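Local structure of PlyP35 (6S3Y) at residues Trp31-Thr40 and Asn73-Ala84; Asp98-Phe106 and Leu120-Ile131. The protein is a Listeria phage endolysin whose cell wall binding region, the part described here, probably anchors the enzyme to the bacterial cell wall. All coordinates share one frame; numbering follows the deposited sequence.

Contact 1: Trp31-Thr40 and Asn73-Ala84; sequences WKHGTKVKLT and NSDGSVNATINA
The indole of Trp31 meets Ile82 obliquely, CE3 lying 3.6 Å from CD1 of Ile82, while one face of the same ring carries CG1 of Val37 over its centre; Phe16 of strand 6-17 stacks on the indole as well. At the edge of the His33 imidazole, close to the ring plane, lie the backbone N of Ala84, 3.1 Å from His33 CD2, and the side-chain oxygen of Asn83, whose amide nitrogen is bonded to the backbone O of Ser65. Ile82 is the hub of this end. With CG1 anti to its carbonyl carbon (chi1 -59°), its CD1 touches both the indole and CG2 of Val37, the latter at 3.8 Å, the Ile82 side chain crossing those of Trp31 and Val37 at about a right angle. Farther along, Leu39 packs on Ala80 and Val78 on the side of the sheet that Val37 also faces; Lys36, Lys38, Asn79 and Thr81 occupy the other side.

Strands 36-40 and 78-82 are antiparallel, with Val37-Ala80 and Leu39-Val78 as hydrogen-bonded pairs. Pairing also extends ahead of strand 36-40: Ile82 N donates to Thr35 O at 2.8 Å, and Gly34 N to Ile82 O at 2.8 Å. Gly34 lies in the type II turn from Lys32 to Thr35, where Lys32 O accepts both the backbone N and, at 2.6 Å, the hydroxyl of Thr35. At the far end, OD1 of Asp75 takes Ser77 N in an Asx turn and also receives the Ser77 hydroxyl.

Backbone bonds thus set the register, leaving the apolar side free to pack inward against Ile62 of strand 56-63 while the lysine side stays in contact with solvent.

Contact 2: Asp98-Phe106 and Leu120-Ile131; sequences DFINLKRGF and LYFASRKKTFYI
With CG anti to the backbone N (chi1 -162°), the carboxylate of Asp98 extends toward Arg125, whose chain folds back through bends at chi2 and chi3 to present its guanidinium. NH2 of Arg125 reaches OD2 of Asp98 at 2.6 Å, on the syn side but somewhat out of the carboxylate plane, and the two flat groups are inclined by 42°. Lys127 NZ takes the anti lone pair of the same OD2 at 2.9 Å, so one oxygen receives two cationic donors. Asp90 forms a second salt bridge with Lys127, a spread of charge that would be expected to stabilise both carboxylates as anions.

Next to this network, Phe129 uses its face for Ile100 and its rim for Arg125. CD1 of Ile100 sits over the ring centre, 3.7 Å from the centroid and almost on the ring normal, in a CH-pi contact. The rim atom CZ of Phe129 lies over one face of the Arg125 guanidinium. The same Ile100 methyl covers a face of Phe122, 4.0 Å from CE2, while CZ of Phe106 approaches that ring at its edge. Deeper in, Leu102 reaches Leu120 tip to tip, their CD1 atoms 4.1 Å apart, and its CD1 also touches CD1 of Ile131 at 3.9 Å.

Strand 99-103 and the hairpin of 117-121 and 128-132 share no backbone hydrogen bond: their facing side chains form an apolar core, extended by Ile10 and Cys88 and bordered by the salt bridges. Such packing of a hairpin over another sheet is consistent with the small all-beta, SH3-like fold of this cell wall binding family.

In the fold
Contact 1 closes before contact 2 opens along the chain, and their centres lie about 27 Å apart on opposite sides of the chain's centre. One sheet nevertheless reaches both: strand 78-89, whose first half pairs in contact 1, runs on to neighbour strand 99-103 of contact 2, antiparallel to it. The two contacts also touch directly, where Arg104 packs against His33 and Ala84. Contact 1 joins strands 36-41 and 78-89, which belong to the first and second of two successive cell wall binding repeats in the sequence; both segments of contact 2 belong to the second. Strand 78-89 therefore probably helps to join the two halves of the binding region.

Contact 1: Trp31-Thr40 and Asn73-Ala84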
loop_
_atom_site.group_PDB
_atom_site.type_symbol
_atom_site.label_atom_id
_atom_site.label_comp_id
_atom_site.label_asym_id
_atom_site.label_seq_id
_atom_site.Cartn_x
_atom_site.Cartn_y
_atom_site.Cartn_z
ATOM N N TRP A 31 -2.705 -0.455 -8.552
ATOM C CA TRP A 31 -3.578 0.411 -9.362
ATOM C C TRP A 31 -3.066 1.851 -9.286
ATOM O O TRP A 31 -3.021 2.418 -8.171
ATOM C CB TRP A 31 -5.025 0.333 -8.872
ATOM C CG TRP A 31 -5.815 -0.863 -9.317
ATOM C CD1 TRP A 31 -5.850 -1.455 -10.547
ATOM C CD2 TRP A 31 -6.794 -1.556 -8.520
ATOM N NE1 TRP A 31 -6.754 -2.484 -10.555
ATOM C CE2 TRP A 31 -7.366 -2.552 -9.333
ATOM C CE3 TRP A 31 -7.247 -1.413 -7.201
ATOM C CZ2 TRP A 31 -8.355 -3.411 -8.868
ATOM C CZ3 TRP A 31 -8.237 -2.247 -6.745
ATOM C CH2 TRP A 31 -8.783 -3.227 -7.570
ATOM N N LYS A 32 -2.797 2.446 -10.448
ATOM C CA LYS A 32 -2.412 3.873 -10.569
ATOM C C LYS A 32 -3.467 4.744 -9.883
ATOM O O LYS A 32 -4.686 4.444 -9.997
ATOM C CB LYS A 32 -2.263 4.234 -12.052
ATOM C CG LYS A 32 -1.575 5.566 -12.299
ATOM C CD LYS A 32 -1.336 5.836 -13.773
ATOM C CE LYS A 32 -2.608 5.775 -14.603
ATOM N NZ LYS A 32 -2.360 6.060 -16.036
ATOM N N HIS A 33 -3.015 5.820 -9.231
ATOM C CA HIS A 33 -3.877 6.903 -8.688
ATOM C C HIS A 33 -4.983 7.196 -9.704
ATOM O O HIS A 33 -4.645 7.324 -10.878
ATOM C CB HIS A 33 -3.050 8.157 -8.379
ATOM C CG HIS A 33 -3.795 9.174 -7.577
ATOM N ND1 HIS A 33 -4.217 10.394 -8.072
ATOM C CD2 HIS A 33 -4.262 9.103 -6.312
ATOM C CE1 HIS A 33 -4.779 11.083 -7.085
ATOM N NE2 HIS A 33 -4.862 10.295 -6.010
ATOM N N GLY A 34 -6.233 7.247 -9.279
ATOM C CA GLY A 34 -7.373 7.619 -10.145
ATOM C C GLY A 34 -8.023 6.447 -10.870
ATOM O O GLY A 34 -9.083 6.664 -11.456
ATOM N N THR A 35 -7.472 5.235 -10.814
ATOM C CA THR A 35 -8.120 4.048 -11.432
ATOM C C THR A 35 -9.530 3.891 -10.847
ATOM O O THR A 35 -9.686 4.062 -9.635
ATOM C CB THR A 35 -7.322 2.771 -11.211
ATOM O OG1 THR A 35 -6.006 2.996 -11.705
ATOM C CG2 THR A 35 -7.927 1.572 -11.912
ATOM N N LYS A 36 -10.524 3.583 -11.684
ATOM C CA LYS A 36 -11.911 3.327 -11.238
ATOM C C LYS A 36 -12.117 1.810 -11.147
ATOM O O LYS A 36 -11.722 1.094 -12.081
ATOM C CB LYS A 36 -12.923 4.011 -12.164
ATOM C CG LYS A 36 -12.794 5.532 -12.108
ATOM C CD LYS A 36 -13.926 6.252 -12.782
ATOM C CE LYS A 36 -13.823 7.726 -12.474
ATOM N NZ LYS A 36 -15.042 8.392 -12.938
ATOM N N VAL A 37 -12.708 1.358 -10.035
ATOM C CA VAL A 37 -12.821 -0.096 -9.728
ATOM C C VAL A 37 -14.181 -0.363 -9.113
ATOM O O VAL A 37 -14.899 0.595 -8.685
ATOM C CB VAL A 37 -11.674 -0.540 -8.792
ATOM C CG1 VAL A 37 -10.316 -0.366 -9.451
ATOM C CG2 VAL A 37 -11.688 0.194 -7.457
ATOM N N LYS A 38 -14.513 -1.655 -9.006
ATOM C CA LYS A 38 -15.678 -2.114 -8.222
ATOM C C LYS A 38 -15.144 -2.939 -7.041
ATOM O O LYS A 38 -14.275 -3.791 -7.254
ATOM C CB LYS A 38 -16.616 -2.918 -9.121
ATOM C CG LYS A 38 -17.893 -3.417 -8.408
ATOM C CD LYS A 38 -18.763 -4.341 -9.241
ATOM C CE LYS A 38 -18.081 -5.637 -9.643
ATOM N NZ LYS A 38 -18.800 -6.297 -10.748
ATOM N N LEU A 39 -15.664 -2.674 -5.852
ATOM C CA LEU A 39 -15.174 -3.268 -4.592
ATOM C C LEU A 39 -16.391 -3.615 -3.731
ATOM O O LEU A 39 -17.478 -3.105 -4.000
ATOM C CB LEU A 39 -14.259 -2.274 -3.857
ATOM C CG LEU A 39 -12.932 -1.941 -4.529
ATOM C CD1 LEU A 39 -12.228 -0.812 -3.802
ATOM C CD2 LEU A 39 -11.996 -3.125 -4.649
ATOM N N THR A 40 -16.179 -4.373 -2.662
ATOM C CA THR A 40 -17.168 -4.590 -1.584
ATOM C C THR A 40 -16.445 -4.352 -0.266
ATOM O O THR A 40 -15.289 -4.825 -0.141
ATOM C CB THR A 40 -17.816 -5.973 -1.730
ATOM O OG1 THR A 40 -18.358 -6.076 -3.041
ATOM C CG2 THR A 40 -18.911 -6.191 -0.716
ATOM N N ASN A 73 -23.861 0.280 -5.232
ATOM C CA ASN A 73 -24.645 -0.642 -6.102
ATOM C C ASN A 73 -25.685 -1.377 -5.229
ATOM O O ASN A 73 -25.465 -1.480 -3.999
ATOM C CB ASN A 73 -23.732 -1.592 -6.871
ATOM C CG ASN A 73 -22.662 -0.866 -7.667
ATOM O OD1 ASN A 73 -21.474 -1.180 -7.584
ATOM N ND2 ASN A 73 -23.074 0.104 -8.442
ATOM N N SER A 74 -26.789 -1.825 -5.832
ATOM C CA SER A 74 -27.925 -2.523 -5.158
ATOM C C SER A 74 -27.435 -3.816 -4.501
ATOM O O SER A 74 -27.950 -4.158 -3.436
ATOM C CB SER A 74 -29.036 -2.847 -6.142
ATOM O OG SER A 74 -29.460 -1.669 -6.798
ATOM N N ASP A 75 -26.492 -4.518 -5.132
ATOM C CA ASP A 75 -25.965 -5.810 -4.623
ATOM C C ASP A 75 -25.023 -5.608 -3.421
ATOM O O ASP A 75 -24.450 -6.595 -2.986
ATOM C CB ASP A 75 -25.267 -6.587 -5.739
ATOM C CG ASP A 75 -23.960 -5.974 -6.215
ATOM O OD1 ASP A 75 -23.549 -4.915 -5.669
ATOM O OD2 ASP A 75 -23.410 -6.516 -7.160
ATOM N N GLY A 76 -24.859 -4.389 -2.899
ATOM C CA GLY A 76 -24.010 -4.080 -1.730
ATOM C C GLY A 76 -22.546 -3.795 -2.075
ATOM O O GLY A 76 -21.810 -3.427 -1.143
ATOM N N SER A 77 -22.130 -3.942 -3.334
ATOM C CA SER A 77 -20.801 -3.489 -3.814
ATOM C C SER A 77 -20.784 -1.964 -3.953
ATOM O O SER A 77 -21.854 -1.347 -3.808
ATOM C CB SER A 77 -20.411 -4.172 -5.095
ATOM O OG SER A 77 -21.239 -3.797 -6.196
ATOM N N VAL A 78 -19.607 -1.379 -4.205
ATOM C CA VAL A 78 -19.427 0.082 -4.367
ATOM C C VAL A 78 -18.564 0.331 -5.608
ATOM O O VAL A 78 -17.784 -0.573 -6.039
ATOM C CB VAL A 78 -18.830 0.730 -3.107
ATOM C CG1 VAL A 78 -19.761 0.612 -1.928
ATOM C CG2 VAL A 78 -17.473 0.167 -2.762
ATOM N N ASN A 79 -18.727 1.517 -6.195
ATOM C CA ASN A 79 -17.843 1.989 -7.287
ATOM C C ASN A 79 -16.885 2.980 -6.626
ATOM O O ASN A 79 -17.372 3.816 -5.840
ATOM C CB ASN A 79 -18.662 2.520 -8.447
ATOM C CG ASN A 79 -19.810 1.597 -8.794
ATOM O OD1 ASN A 79 -19.640 0.430 -9.179
ATOM N ND2 ASN A 79 -21.005 2.119 -8.598
ATOM N N ALA A 80 -15.588 2.825 -6.858
ATOM C CA ALA A 80 -14.571 3.611 -6.133
ATOM C C ALA A 80 -13.461 4.045 -7.076
ATOM O O ALA A 80 -13.222 3.354 -8.099
ATOM C CB ALA A 80 -13.993 2.821 -4.970
ATOM N N THR A 81 -12.790 5.127 -6.703
ATOM C CA THR A 81 -11.580 5.647 -7.365
ATOM C C THR A 81 -10.381 5.406 -6.451
ATOM O O THR A 81 -10.489 5.689 -5.268
ATOM C CB THR A 81 -11.771 7.142 -7.687
ATOM O OG1 THR A 81 -12.903 7.202 -8.552
ATOM C CG2 THR A 81 -10.544 7.756 -8.341
ATOM N N ILE A 82 -9.298 4.872 -6.977
ATOM C CA ILE A 82 -8.073 4.606 -6.176
ATOM C C ILE A 82 -7.408 5.925 -5.787
ATOM O O ILE A 82 -7.176 6.802 -6.664
ATOM C CB ILE A 82 -7.128 3.648 -6.916
ATOM C CG1 ILE A 82 -7.834 2.330 -7.213
ATOM C CG2 ILE A 82 -5.841 3.439 -6.140
ATOM C CD1 ILE A 82 -8.593 1.753 -6.001
ATOM N N ASN A 83 -7.113 6.046 -4.500
ATOM C CA ASN A 83 -6.294 7.119 -3.875
ATOM C C ASN A 83 -4.944 6.515 -3.485
ATOM O O ASN A 83 -4.871 5.806 -2.462
ATOM C CB ASN A 83 -7.058 7.726 -2.697
ATOM C CG ASN A 83 -6.257 8.770 -1.964
ATOM O OD1 ASN A 83 -5.909 9.783 -2.538
ATOM N ND2 ASN A 83 -5.932 8.526 -0.709
ATOM N N ALA A 84 -3.934 6.728 -4.298
ATOM C CA ALA A 84 -2.579 6.180 -4.110
ATOM C C ALA A 84 -1.910 6.820 -2.882
ATOM O O ALA A 84 -1.894 8.026 -2.789
ATOM C CB ALA A 84 -1.763 6.343 -5.368
#

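Contact 2: Asp98-Phe106 and Leu120-Ile131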
loop_
_atom_site.group_PDB
_atom_site.type_symbol
_atom_site.label_atom_id
_atom_site.label_comp_id
_atom_site.label_asym_id
_atom_site.label_seq_id
_atom_site.Cartn_x
_atom_site.Cartn_y
_atom_site.Cartn_z
ATOM N N ASP A 98 2.210 2.661 15.702
ATOM C CA ASP A 98 2.440 4.019 15.167
ATOM C C ASP A 98 2.787 3.843 13.677
ATOM O O ASP A 98 3.776 3.160 13.348
ATOM C CB ASP A 98 3.503 4.708 16.016
ATOM C CG ASP A 98 3.541 6.219 15.881
ATOM O OD1 ASP A 98 2.681 6.768 15.187
ATOM O OD2 ASP A 98 4.460 6.821 16.445
ATOM N N PHE A 99 1.942 4.380 12.794
ATOM C CA PHE A 99 2.182 4.310 11.339
ATOM C C PHE A 99 1.929 5.696 10.756
ATOM O O PHE A 99 1.126 6.449 11.320
ATOM C CB PHE A 99 1.347 3.193 10.711
ATOM C CG PHE A 99 -0.147 3.372 10.801
ATOM C CD1 PHE A 99 -0.829 4.143 9.862
ATOM C CD2 PHE A 99 -0.883 2.798 11.821
ATOM C CE1 PHE A 99 -2.214 4.265 9.923
ATOM C CE2 PHE A 99 -2.257 2.962 11.909
ATOM C CZ PHE A 99 -2.927 3.672 10.940
ATOM N N ILE A 100 2.615 5.984 9.659
ATOM C CA ILE A 100 2.543 7.293 8.943
ATOM C C ILE A 100 2.072 7.018 7.513
ATOM O O ILE A 100 2.655 6.151 6.852
ATOM C CB ILE A 100 3.909 7.996 8.985
ATOM C CG1 ILE A 100 4.390 8.209 10.438
ATOM C CG2 ILE A 100 3.859 9.289 8.200
ATOM C CD1 ILE A 100 5.846 8.656 10.540
ATOM N N ASN A 101 1.055 7.762 7.085
ATOM C CA ASN A 101 0.570 7.827 5.688
ATOM C C ASN A 101 1.633 8.580 4.876
ATOM O O ASN A 101 1.837 9.769 5.164
ATOM C CB ASN A 101 -0.815 8.481 5.629
ATOM C CG ASN A 101 -1.372 8.533 4.218
ATOM O OD1 ASN A 101 -0.652 8.903 3.299
ATOM N ND2 ASN A 101 -2.641 8.172 4.025
ATOM N N LEU A 102 2.329 7.909 3.955
ATOM C CA LEU A 102 3.287 8.557 3.035
ATOM C C LEU A 102 2.571 8.905 1.717
ATOM O O LEU A 102 2.070 7.987 1.030
ATOM C CB LEU A 102 4.470 7.626 2.810
ATOM C CG LEU A 102 5.245 7.249 4.071
ATOM C CD1 LEU A 102 6.366 6.253 3.767
ATOM C CD2 LEU A 102 5.842 8.481 4.719
ATOM N N LYS A 103 2.555 10.184 1.361
ATOM C CA LYS A 103 1.895 10.704 0.132
ATOM C C LYS A 103 2.504 10.029 -1.086
ATOM O O LYS A 103 3.728 9.726 -1.076
ATOM C CB LYS A 103 2.009 12.238 0.061
ATOM C CG LYS A 103 0.716 12.971 -0.163
ATOM C CD LYS A 103 0.890 14.436 -0.599
ATOM C CE LYS A 103 -0.467 15.095 -0.683
ATOM N NZ LYS A 103 -1.293 14.574 -1.804
ATOM N N ARG A 104 1.690 9.759 -2.110
ATOM C CA ARG A 104 2.241 9.291 -3.411
ATOM C C ARG A 104 3.367 10.248 -3.813
ATOM O O ARG A 104 3.174 11.434 -3.660
ATOM C CB ARG A 104 1.148 9.206 -4.479
ATOM C CG ARG A 104 0.428 10.518 -4.733
ATOM C CD ARG A 104 -0.842 10.197 -5.523
ATOM N NE ARG A 104 -1.016 11.151 -6.636
ATOM C CZ ARG A 104 -1.812 12.168 -6.605
ATOM N NH1 ARG A 104 -2.610 12.367 -5.559
ATOM N NH2 ARG A 104 -1.872 12.961 -7.650
ATOM N N GLY A 105 4.489 9.723 -4.280
ATOM C CA GLY A 105 5.643 10.528 -4.724
ATOM C C GLY A 105 6.520 11.018 -3.581
ATOM O O GLY A 105 7.508 11.690 -3.872
ATOM N N PHE A 106 6.218 10.679 -2.327
ATOM C CA PHE A 106 7.099 10.993 -1.166
ATOM C C PHE A 106 8.538 10.601 -1.499
ATOM O O PHE A 106 8.759 9.448 -1.901
ATOM C CB PHE A 106 6.638 10.274 0.107
ATOM C CG PHE A 106 7.444 10.609 1.341
ATOM C CD1 PHE A 106 7.117 11.713 2.113
ATOM C CD2 PHE A 106 8.532 9.829 1.719
ATOM C CE1 PHE A 106 7.866 12.044 3.239
ATOM C CE2 PHE A 106 9.264 10.145 2.851
ATOM C CZ PHE A 106 8.937 11.257 3.606
ATOM N N LEU A 120 13.434 4.077 7.832
ATOM C CA LEU A 120 13.236 5.526 7.583
ATOM C C LEU A 120 13.448 6.221 8.934
ATOM O O LEU A 120 12.612 5.994 9.866
ATOM C CB LEU A 120 11.832 5.808 7.056
ATOM C CG LEU A 120 11.504 5.170 5.709
ATOM C CD1 LEU A 120 10.038 5.400 5.319
ATOM C CD2 LEU A 120 12.412 5.710 4.636
ATOM N N TYR A 121 14.506 7.031 9.015
ATOM C CA TYR A 121 14.773 7.880 10.187
ATOM C C TYR A 121 14.147 9.256 9.929
ATOM O O TYR A 121 14.630 9.987 9.035
ATOM C CB TYR A 121 16.272 8.014 10.468
ATOM C CG TYR A 121 16.494 8.856 11.712
ATOM C CD1 TYR A 121 16.352 8.290 12.977
ATOM C CD2 TYR A 121 16.780 10.217 11.653
ATOM C CE1 TYR A 121 16.590 9.024 14.135
ATOM C CE2 TYR A 121 16.952 10.981 12.796
ATOM C CZ TYR A 121 16.886 10.381 14.047
ATOM O OH TYR A 121 17.103 11.125 15.184
ATOM N N PHE A 122 13.144 9.618 10.717
ATOM C CA PHE A 122 12.471 10.948 10.661
ATOM C C PHE A 122 13.101 11.877 11.721
ATOM O O PHE A 122 12.993 11.558 12.894
ATOM C CB PHE A 122 10.971 10.752 10.871
ATOM C CG PHE A 122 10.264 10.159 9.681
ATOM C CD1 PHE A 122 9.981 10.939 8.571
ATOM C CD2 PHE A 122 9.954 8.815 9.635
ATOM C CE1 PHE A 122 9.359 10.388 7.459
ATOM C CE2 PHE A 122 9.308 8.264 8.529
ATOM C CZ PHE A 122 9.034 9.048 7.441
ATOM N N ALA A 123 13.788 12.941 11.312
ATOM C CA ALA A 123 14.386 13.983 12.183
ATOM C C ALA A 123 13.417 14.387 13.317
ATOM O O ALA A 123 13.803 14.230 14.498
ATOM C CB ALA A 123 14.783 15.179 11.351
ATOM N N SER A 124 12.200 14.819 12.983
ATOM C CA SER A 124 11.199 15.327 13.972
ATOM C C SER A 124 10.813 14.238 14.987
ATOM O O SER A 124 10.397 14.568 16.082
ATOM C CB SER A 124 9.980 15.853 13.277
ATOM O OG SER A 124 9.319 14.788 12.613
ATOM N N ARG A 125 10.946 12.974 14.627
ATOM C CA ARG A 125 10.614 11.802 15.494
ATOM C C ARG A 125 11.950 11.297 16.057
ATOM O O ARG A 125 13.003 11.706 15.519
ATOM C CB ARG A 125 9.927 10.702 14.672
ATOM C CG ARG A 125 8.866 11.210 13.724
ATOM C CD ARG A 125 7.667 11.690 14.479
ATOM N NE ARG A 125 7.169 10.664 15.363
ATOM C CZ ARG A 125 6.077 9.920 15.151
ATOM N NH1 ARG A 125 5.362 10.031 14.023
ATOM N NH2 ARG A 125 5.725 9.050 16.093
ATOM N N LYS A 126 11.964 10.531 17.125
ATOM C CA LYS A 126 13.237 9.945 17.630
ATOM C C LYS A 126 13.132 8.429 17.456
ATOM O O LYS A 126 13.550 7.654 18.342
ATOM C CB LYS A 126 13.494 10.409 19.062
ATOM C CG LYS A 126 12.322 10.187 20.000
ATOM C CD LYS A 126 12.479 10.869 21.343
ATOM C CE LYS A 126 11.146 11.031 22.045
ATOM N NZ LYS A 126 11.331 11.378 23.469
ATOM N N LYS A 127 12.616 8.006 16.320
ATOM C CA LYS A 127 12.287 6.589 16.079
ATOM C C LYS A 127 12.470 6.195 14.630
ATOM O O LYS A 127 12.223 7.063 13.789
ATOM C CB LYS A 127 10.792 6.465 16.258
ATOM C CG LYS A 127 10.428 5.422 17.270
ATOM C CD LYS A 127 9.002 5.059 17.506
ATOM C CE LYS A 127 7.856 5.999 17.209
ATOM N NZ LYS A 127 6.649 5.287 17.688
ATOM N N THR A 128 12.771 4.924 14.422
ATOM C CA THR A 128 12.883 4.300 13.091
ATOM C C THR A 128 11.480 3.840 12.671
ATOM O O THR A 128 10.812 3.172 13.495
ATOM C CB THR A 128 13.854 3.115 13.121
ATOM O OG1 THR A 128 15.062 3.584 13.715
ATOM C CG2 THR A 128 14.115 2.575 11.732
ATOM N N PHE A 129 11.063 4.172 11.453
ATOM C CA PHE A 129 9.891 3.533 10.816
ATOM C C PHE A 129 10.397 2.592 9.719
ATOM O O PHE A 129 11.577 2.672 9.318
ATOM C CB PHE A 129 8.909 4.595 10.326
ATOM C CG PHE A 129 8.191 5.311 11.431
ATOM C CD1 PHE A 129 8.847 6.265 12.204
ATOM C CD2 PHE A 129 6.861 5.009 11.740
ATOM C CE1 PHE A 129 8.194 6.891 13.251
ATOM C CE2 PHE A 129 6.196 5.672 12.761
ATOM C CZ PHE A 129 6.875 6.596 13.519
ATOM N N TYR A 130 9.524 1.676 9.290
ATOM C CA TYR A 130 9.875 0.629 8.303
ATOM C C TYR A 130 8.863 0.662 7.163
ATOM O O TYR A 130 7.653 0.849 7.420
ATOM C CB TYR A 130 9.916 -0.745 8.982
ATOM C CG TYR A 130 10.906 -0.802 10.114
ATOM C CD1 TYR A 130 12.260 -0.958 9.864
ATOM C CD2 TYR A 130 10.481 -0.669 11.427
ATOM C CE1 TYR A 130 13.178 -0.974 10.902
ATOM C CE2 TYR A 130 11.394 -0.672 12.475
ATOM C CZ TYR A 130 12.733 -0.865 12.213
ATOM O OH TYR A 130 13.614 -0.863 13.247
ATOM N N ILE A 131 9.389 0.490 5.949
ATOM C CA ILE A 131 8.591 0.425 4.695
ATOM C C ILE A 131 9.049 -0.820 3.938
ATOM O O ILE A 131 10.240 -1.062 3.776
ATOM C CB ILE A 131 8.708 1.734 3.888
ATOM C CG1 ILE A 131 7.745 1.728 2.694
ATOM C CG2 ILE A 131 10.146 2.017 3.480
ATOM C CD1 ILE A 131 7.662 3.065 1.948
#